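CBS domain-containing protein (Pyrococcus horikoshii, PDB 2YZI) is of unknown function but carries two CBS domains, which in related proteins commonly pair to bind adenosine-containing regulatory ligands. Local coordinates at residues R31-M34 and S40-V43; V43-D46 and V50-F53; I106-E109 and I114-I117. One frame throughout, in Å; residues are numbered along the deposited sequence.

Contact 1 of 3, residues R31-M34 and S40-V43; sequences RLMM and SLVV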
loop_
_atom_site.group_PDB
_atom_site.type_symbol
_atom_site.label_atom_id
_atom_site.label_comp_id
_atom_site.label_asym_id
_atom_site.label_seq_id
_atom_site.Cartn_x
_atom_site.Cartn_y
_atom_site.Cartn_z
ATOM N N ARG B 31 -10.889 -10.777 -2.181
ATOM C CA ARG B 31 -10.477 -11.554 -3.338
ATOM C C ARG B 31 -10.438 -10.680 -4.578
ATOM O O ARG B 31 -9.501 -10.751 -5.376
ATOM C CB ARG B 31 -11.429 -12.724 -3.575
ATOM C CG ARG B 31 -11.018 -13.615 -4.737
ATOM C CD ARG B 31 -12.215 -14.357 -5.254
ATOM N NE ARG B 31 -13.224 -13.436 -5.768
ATOM C CZ ARG B 31 -13.121 -12.789 -6.922
ATOM N NH1 ARG B 31 -12.054 -12.961 -7.693
ATOM N NH2 ARG B 31 -14.088 -11.971 -7.304
ATOM N N LEU B 32 -11.469 -9.862 -4.739
ATOM C CA LEU B 32 -11.548 -8.957 -5.875
ATOM C C LEU B 32 -10.335 -8.017 -5.895
ATOM O O LEU B 32 -9.778 -7.727 -6.958
ATOM C CB LEU B 32 -12.847 -8.152 -5.796
ATOM C CG LEU B 32 -13.187 -7.178 -6.923
ATOM C CD1 LEU B 32 -13.258 -7.899 -8.262
ATOM C CD2 LEU B 32 -14.522 -6.514 -6.598
HETATM N N MSE B 33 -9.927 -7.552 -4.714
HETATM C CA MSE B 33 -8.788 -6.645 -4.597
HETATM C C MSE B 33 -7.485 -7.322 -4.999
HETATM O O MSE B 33 -6.635 -6.721 -5.655
HETATM C CB MSE B 33 -8.656 -6.130 -3.160
HETATM C CG MSE B 33 -9.716 -5.133 -2.731
HETATM SE SE MSE B 33 -9.622 -4.898 -0.797
HETATM C CE MSE B 33 -8.879 -3.098 -0.722
HETATM N N MSE B 34 -7.322 -8.574 -4.593
HETATM C CA MSE B 34 -6.109 -9.306 -4.927
HETATM C C MSE B 34 -6.103 -9.648 -6.412
HETATM O O MSE B 34 -5.049 -9.677 -7.036
HETATM C CB MSE B 34 -6.007 -10.588 -4.090
HETATM C CG MSE B 34 -5.968 -10.345 -2.585
HETATM SE SE MSE B 34 -4.489 -9.190 -2.073
HETATM C CE MSE B 34 -4.612 -9.283 -0.153
ATOM N N SER B 40 -7.758 -0.488 -2.586
ATOM C CA SER B 40 -8.998 0.079 -2.091
ATOM C C SER B 40 -10.178 -0.200 -2.999
ATOM O O SER B 40 -10.027 -0.680 -4.115
ATOM C CB SER B 40 -8.848 1.600 -1.908
ATOM O OG SER B 40 -8.564 2.250 -3.136
ATOM N N LEU B 41 -11.358 0.119 -2.494
ATOM C CA LEU B 41 -12.598 -0.073 -3.219
ATOM C C LEU B 41 -13.612 0.969 -2.769
ATOM O O LEU B 41 -13.632 1.361 -1.603
ATOM C CB LEU B 41 -13.169 -1.466 -2.930
ATOM C CG LEU B 41 -12.437 -2.723 -3.420
ATOM C CD1 LEU B 41 -13.115 -3.950 -2.838
ATOM C CD2 LEU B 41 -12.459 -2.783 -4.947
ATOM N N VAL B 42 -14.432 1.432 -3.708
ATOM C CA VAL B 42 -15.506 2.358 -3.389
ATOM C C VAL B 42 -16.722 1.448 -3.327
ATOM O O VAL B 42 -16.720 0.371 -3.918
ATOM C CB VAL B 42 -15.737 3.404 -4.496
ATOM C CG1 VAL B 42 -14.594 4.405 -4.519
ATOM C CG2 VAL B 42 -15.873 2.706 -5.849
ATOM N N VAL B 43 -17.751 1.870 -2.610
ATOM C CA VAL B 43 -18.977 1.093 -2.488
ATOM C C VAL B 43 -20.098 1.882 -3.150
ATOM O O VAL B 43 -20.292 3.060 -2.851
ATOM C CB VAL B 43 -19.329 0.852 -1.014
ATOM C CG1 VAL B 43 -20.565 -0.055 -0.910
ATOM C CG2 VAL B 43 -18.127 0.245 -0.296
#
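Met33, deposited as selenomethionine, reaches from helix 26-35 to strand 40-44 and meets both Ser40 and Leu41, the first two residues of the strand. Its CG stands anti to the carbonyl carbon (chi1 -72°), and the chain runs on nearly straight through SE before turning at chi3 (109°). That late bend directs the methyl group to the strand backbone: CE lies 3.4 Å from Ser40 N and 3.5 Å from Ser40 CA, the latter closer than carbons usually pack. The middle of the same chain serves Leu41. Met33 CG is 3.6 Å from Leu41 CD1 and 3.7 Å from Leu41 CG, while SE keeps a looser 4.2 Å from CD1, and the two side chains cross obliquely.

Each residue type suits its place. A long, unbranched, flexible chain can span from helix to strand, and a branched leucine turns one methyl, CD1, to the middle of that chain. Ser40 CB points away from the helix, and Met33 meets Ser40 at its main chain; Ser40 OG packs against Ile117. The packing continues beyond the pair: Leu41 also touches Val20, and Met33 lies on Ile59 and against the Lys56 side chain of helix 56-64.

The helix and the second strand of this beta-alpha-beta unit thus meet without any hydrogen bond between the two segments. Cohesion here comes from dispersion and the exclusion of water, through the CG and CE contacts of Met33.

Contact 2 of 3, residues V43-D46 and V50-F53; sequences VIND and VVGF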
loop_
_atom_site.group_PDB
_atom_site.type_symbol
_atom_site.label_atom_id
_atom_site.label_comp_id
_atom_site.label_asym_id
_atom_site.label_seq_id
_atom_site.Cartn_x
_atom_site.Cartn_y
_atom_site.Cartn_z
ATOM N N VAL B 43 -17.751 1.870 -2.610
ATOM C CA VAL B 43 -18.977 1.093 -2.488
ATOM C C VAL B 43 -20.098 1.882 -3.150
ATOM O O VAL B 43 -20.292 3.060 -2.851
ATOM C CB VAL B 43 -19.329 0.852 -1.014
ATOM C CG1 VAL B 43 -20.565 -0.055 -0.910
ATOM C CG2 VAL B 43 -18.127 0.245 -0.296
ATOM N N ILE B 44 -20.836 1.230 -4.045
ATOM C CA ILE B 44 -21.911 1.891 -4.781
ATOM C C ILE B 44 -23.296 1.339 -4.454
ATOM O O ILE B 44 -23.477 0.126 -4.379
ATOM C CB ILE B 44 -21.659 1.760 -6.299
ATOM C CG1 ILE B 44 -20.406 2.544 -6.683
ATOM C CG2 ILE B 44 -22.838 2.261 -7.084
ATOM C CD1 ILE B 44 -19.130 1.943 -6.160
ATOM N N ASN B 45 -24.267 2.224 -4.249
ATOM C CA ASN B 45 -25.632 1.774 -3.956
ATOM C C ASN B 45 -26.345 1.384 -5.259
ATOM O O ASN B 45 -25.778 1.518 -6.342
ATOM C CB ASN B 45 -26.438 2.860 -3.228
ATOM C CG ASN B 45 -26.620 4.116 -4.059
ATOM O OD1 ASN B 45 -26.770 4.054 -5.277
ATOM N ND2 ASN B 45 -26.624 5.266 -3.395
ATOM N N ASP B 46 -27.591 0.925 -5.152
ATOM C CA ASP B 46 -28.351 0.488 -6.323
ATOM C C ASP B 46 -28.645 1.559 -7.360
ATOM O O ASP B 46 -29.060 1.239 -8.470
ATOM C CB ASP B 46 -29.667 -0.174 -5.896
ATOM C CG ASP B 46 -29.449 -1.441 -5.086
ATOM O OD1 ASP B 46 -28.586 -2.259 -5.476
ATOM O OD2 ASP B 46 -30.146 -1.626 -4.062
ATOM N N VAL B 50 -21.706 6.541 -5.165
ATOM C CA VAL B 50 -20.769 6.143 -4.133
ATOM C C VAL B 50 -21.349 6.413 -2.755
ATOM O O VAL B 50 -21.736 7.542 -2.432
ATOM C CB VAL B 50 -19.429 6.880 -4.245
ATOM C CG1 VAL B 50 -18.491 6.395 -3.141
ATOM C CG2 VAL B 50 -18.813 6.647 -5.616
ATOM N N VAL B 51 -21.412 5.359 -1.954
ATOM C CA VAL B 51 -21.935 5.442 -0.607
ATOM C C VAL B 51 -20.835 5.169 0.396
ATOM O O VAL B 51 -21.006 5.401 1.583
ATOM C CB VAL B 51 -23.057 4.421 -0.391
ATOM C CG1 VAL B 51 -24.310 4.846 -1.163
ATOM C CG2 VAL B 51 -22.595 3.051 -0.862
ATOM N N GLY B 52 -19.700 4.677 -0.084
ATOM C CA GLY B 52 -18.612 4.384 0.823
ATOM C C GLY B 52 -17.264 4.176 0.168
ATOM O O GLY B 52 -17.132 4.253 -1.047
ATOM N N PHE B 53 -16.268 3.881 0.994
ATOM C CA PHE B 53 -14.904 3.679 0.535
ATOM C C PHE B 53 -14.138 2.954 1.637
ATOM O O PHE B 53 -14.402 3.175 2.831
ATOM C CB PHE B 53 -14.251 5.042 0.292
ATOM C CG PHE B 53 -12.813 4.969 -0.128
ATOM C CD1 PHE B 53 -12.472 4.775 -1.466
ATOM C CD2 PHE B 53 -11.791 5.126 0.813
ATOM C CE1 PHE B 53 -11.139 4.744 -1.859
ATOM C CE2 PHE B 53 -10.458 5.098 0.428
ATOM C CZ PHE B 53 -10.131 4.906 -0.913
#
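Val43 O receives two backbone N-H groups across the hairpin: that of Val51 at 2.7 Å, nearly straight at its hydrogen (171°), and that of Gly52 at a longer 3.3 Å and more bent. A third bond runs the other way, from Val43 N to Gly52 O at 2.9 Å. With Val51 and Gly52 both facing Val43, this is a classic beta bulge, and Ile44 is consequently paired with Val50.

Packing surrounds these bonds. Val43 CG1 meets Val51 CG2 at 3.7 Å, the side chains crossing at about a right angle. Asn45 holds CG between its backbone N and carbonyl carbon (chi1 63°), which sets its amide against Val51, with ND2 3.2 Å from Val51 CG1. Its OD1 meanwhile accepts from Asp47 N and Asn49 N, so the amide pins the turn while CB joins ND2 against that methyl. On the face carrying Ile44 and Val50 the approach is looser.

Beta-branched Val43, Ile44 and Val50 suit their extended backbone, Val51 turns at the bulge, and glycine opposite Val43 puts no side chain beside it. Sharing one carbonyl between two donors lets the hairpin absorb an extra residue with both the Val51 and Gly52 N-H groups bonded.

Contact 3 of 3, residues I106-E109 and I114-I117; sequences ILIE and IVGI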
loop_
_atom_site.group_PDB
_atom_site.type_symbol
_atom_site.label_atom_id
_atom_site.label_comp_id
_atom_site.label_asym_id
_atom_site.label_seq_id
_atom_site.Cartn_x
_atom_site.Cartn_y
_atom_site.Cartn_z
ATOM N N ILE B 106 -6.133 8.219 -3.147
ATOM C CA ILE B 106 -6.947 9.429 -3.080
ATOM C C ILE B 106 -7.834 9.526 -4.320
ATOM O O ILE B 106 -7.350 9.480 -5.450
ATOM C CB ILE B 106 -6.064 10.701 -2.943
ATOM C CG1 ILE B 106 -6.948 11.913 -2.657
ATOM C CG2 ILE B 106 -5.228 10.910 -4.202
ATOM C CD1 ILE B 106 -6.191 13.158 -2.228
ATOM N N LEU B 107 -9.143 9.636 -4.101
ATOM C CA LEU B 107 -10.095 9.726 -5.207
ATOM C C LEU B 107 -9.960 11.055 -5.943
ATOM O O LEU B 107 -9.724 12.094 -5.328
ATOM C CB LEU B 107 -11.531 9.545 -4.693
ATOM C CG LEU B 107 -11.882 8.133 -4.207
ATOM C CD1 LEU B 107 -13.250 8.095 -3.565
ATOM C CD2 LEU B 107 -11.835 7.187 -5.385
ATOM N N ILE B 108 -10.088 11.019 -7.266
ATOM C CA ILE B 108 -9.982 12.230 -8.057
ATOM C C ILE B 108 -11.372 12.713 -8.443
ATOM O O ILE B 108 -12.241 11.942 -8.851
ATOM C CB ILE B 108 -9.131 12.013 -9.320
ATOM C CG1 ILE B 108 -7.766 11.405 -8.941
ATOM C CG2 ILE B 108 -8.930 13.343 -10.038
ATOM C CD1 ILE B 108 -6.948 12.232 -7.952
ATOM N N GLU B 109 -11.569 14.017 -8.302
ATOM C CA GLU B 109 -12.847 14.638 -8.583
ATOM C C GLU B 109 -12.780 15.689 -9.674
ATOM O O GLU B 109 -11.765 16.357 -9.854
ATOM C CB GLU B 109 -13.384 15.252 -7.283
ATOM C CG GLU B 109 -14.509 16.259 -7.431
ATOM C CD GLU B 109 -14.006 17.669 -7.668
ATOM O OE1 GLU B 109 -12.905 17.999 -7.167
ATOM O OE2 GLU B 109 -14.718 18.447 -8.342
ATOM N N ILE B 114 -16.591 11.566 -9.060
ATOM C CA ILE B 114 -15.320 10.865 -8.929
ATOM C C ILE B 114 -14.989 10.325 -10.323
ATOM O O ILE B 114 -15.774 9.576 -10.903
ATOM C CB ILE B 114 -15.426 9.704 -7.896
ATOM C CG1 ILE B 114 -16.061 10.224 -6.599
ATOM C CG2 ILE B 114 -14.041 9.142 -7.583
ATOM C CD1 ILE B 114 -15.311 11.380 -5.966
ATOM N N VAL B 115 -13.845 10.721 -10.866
ATOM C CA VAL B 115 -13.459 10.293 -12.207
ATOM C C VAL B 115 -12.255 9.376 -12.272
ATOM O O VAL B 115 -11.957 8.807 -13.316
ATOM C CB VAL B 115 -13.173 11.499 -13.115
ATOM C CG1 VAL B 115 -14.460 12.197 -13.448
ATOM C CG2 VAL B 115 -12.207 12.452 -12.428
ATOM N N GLY B 116 -11.564 9.237 -11.154
ATOM C CA GLY B 116 -10.404 8.379 -11.121
ATOM C C GLY B 116 -9.867 8.294 -9.714
ATOM O O GLY B 116 -10.529 8.708 -8.763
ATOM N N ILE B 117 -8.659 7.758 -9.593
ATOM C CA ILE B 117 -8.006 7.605 -8.309
ATOM C C ILE B 117 -6.499 7.651 -8.507
ATOM O O ILE B 117 -5.993 7.213 -9.541
ATOM C CB ILE B 117 -8.387 6.259 -7.667
ATOM C CG1 ILE B 117 -7.843 6.186 -6.239
ATOM C CG2 ILE B 117 -7.858 5.109 -8.521
ATOM C CD1 ILE B 117 -8.223 4.918 -5.519
#
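The hairpin of strands 105-110 and 113-119, part of the second CBS domain, joins Ile108 to Gly116 and Val115 by backbone hydrogen bonds. Ile108 N donates to Gly116 O at 2.8 Å in an almost linear bond (172°), although the donor stands above the carbonyl plane of the glycine. Val115 N returns a bond to Ile108 O at 2.9 Å. Leu107 pairs with Ile117 on one side of this bonded pair, but Glu109 pairs with Ile114, so the register slips by one residue and a beta bulge forms around Val115. Ile114 CA adds a C-H contact to Ile108 O, at 3.3 Å.

Leu107, Glu109, Ile114 and Ile117 direct their side chains to one face. There Leu107 CD2 touches Ile114 CG2 at 3.7 Å and Ile117 CG1 at 4.2 Å. The Ile114 methyl gets there because CG2 lies opposite the backbone N, with CG1 turned beside that N (chi1 -50°). Ile117 also lays its CG1 against Ile106 O, 3.4 Å away.

On the other face Ile108 spreads over Gly116, where the missing side chain lets CG1 come within 3.8 Å of Ile117 N. Its CG2 lies 4.2 Å from Val115 CG2, the two side chains crossing at about a right angle. Bulky aliphatic residues suit this largely buried sheet, whereas Glu109 OE2 accepts from Gly112 N in the turn and OE1 from Asn86 ND2 of strand 84-86.

Strand 105-110 is central: its far edge pairs with strand 84-86 through Leu107 and Glu109, both bonded to Ala85. Ile117 forms a backbone hydrogen bond with Thr14 beyond the hairpin, and Leu107 and Ile117 pack on Val42 and Ser40 of strand 40-44, respectively, joining the two CBS domains.

Overall arrangement
From the N terminus, the chain passes through strand 19-20 and helix 26-35, and contact 1 closes the short loop that brings it back into strand 40-44. Contact 2 follows at once, sharing Val43 and turning the same strand into a hairpin with strand 50-55; together they tie helix 26-35, strand 40-44 and strand 50-55 into one continuous unit of the first CBS domain. After helix 56-64, strand 84-86 and helix 91-101, contact 3 closes the corresponding hairpin of the second domain. The three loops lie in series, neither nested nor crossed. The two sheets nevertheless meet in space, where Phe53 touches Leu107, tying the domains into one compact pair.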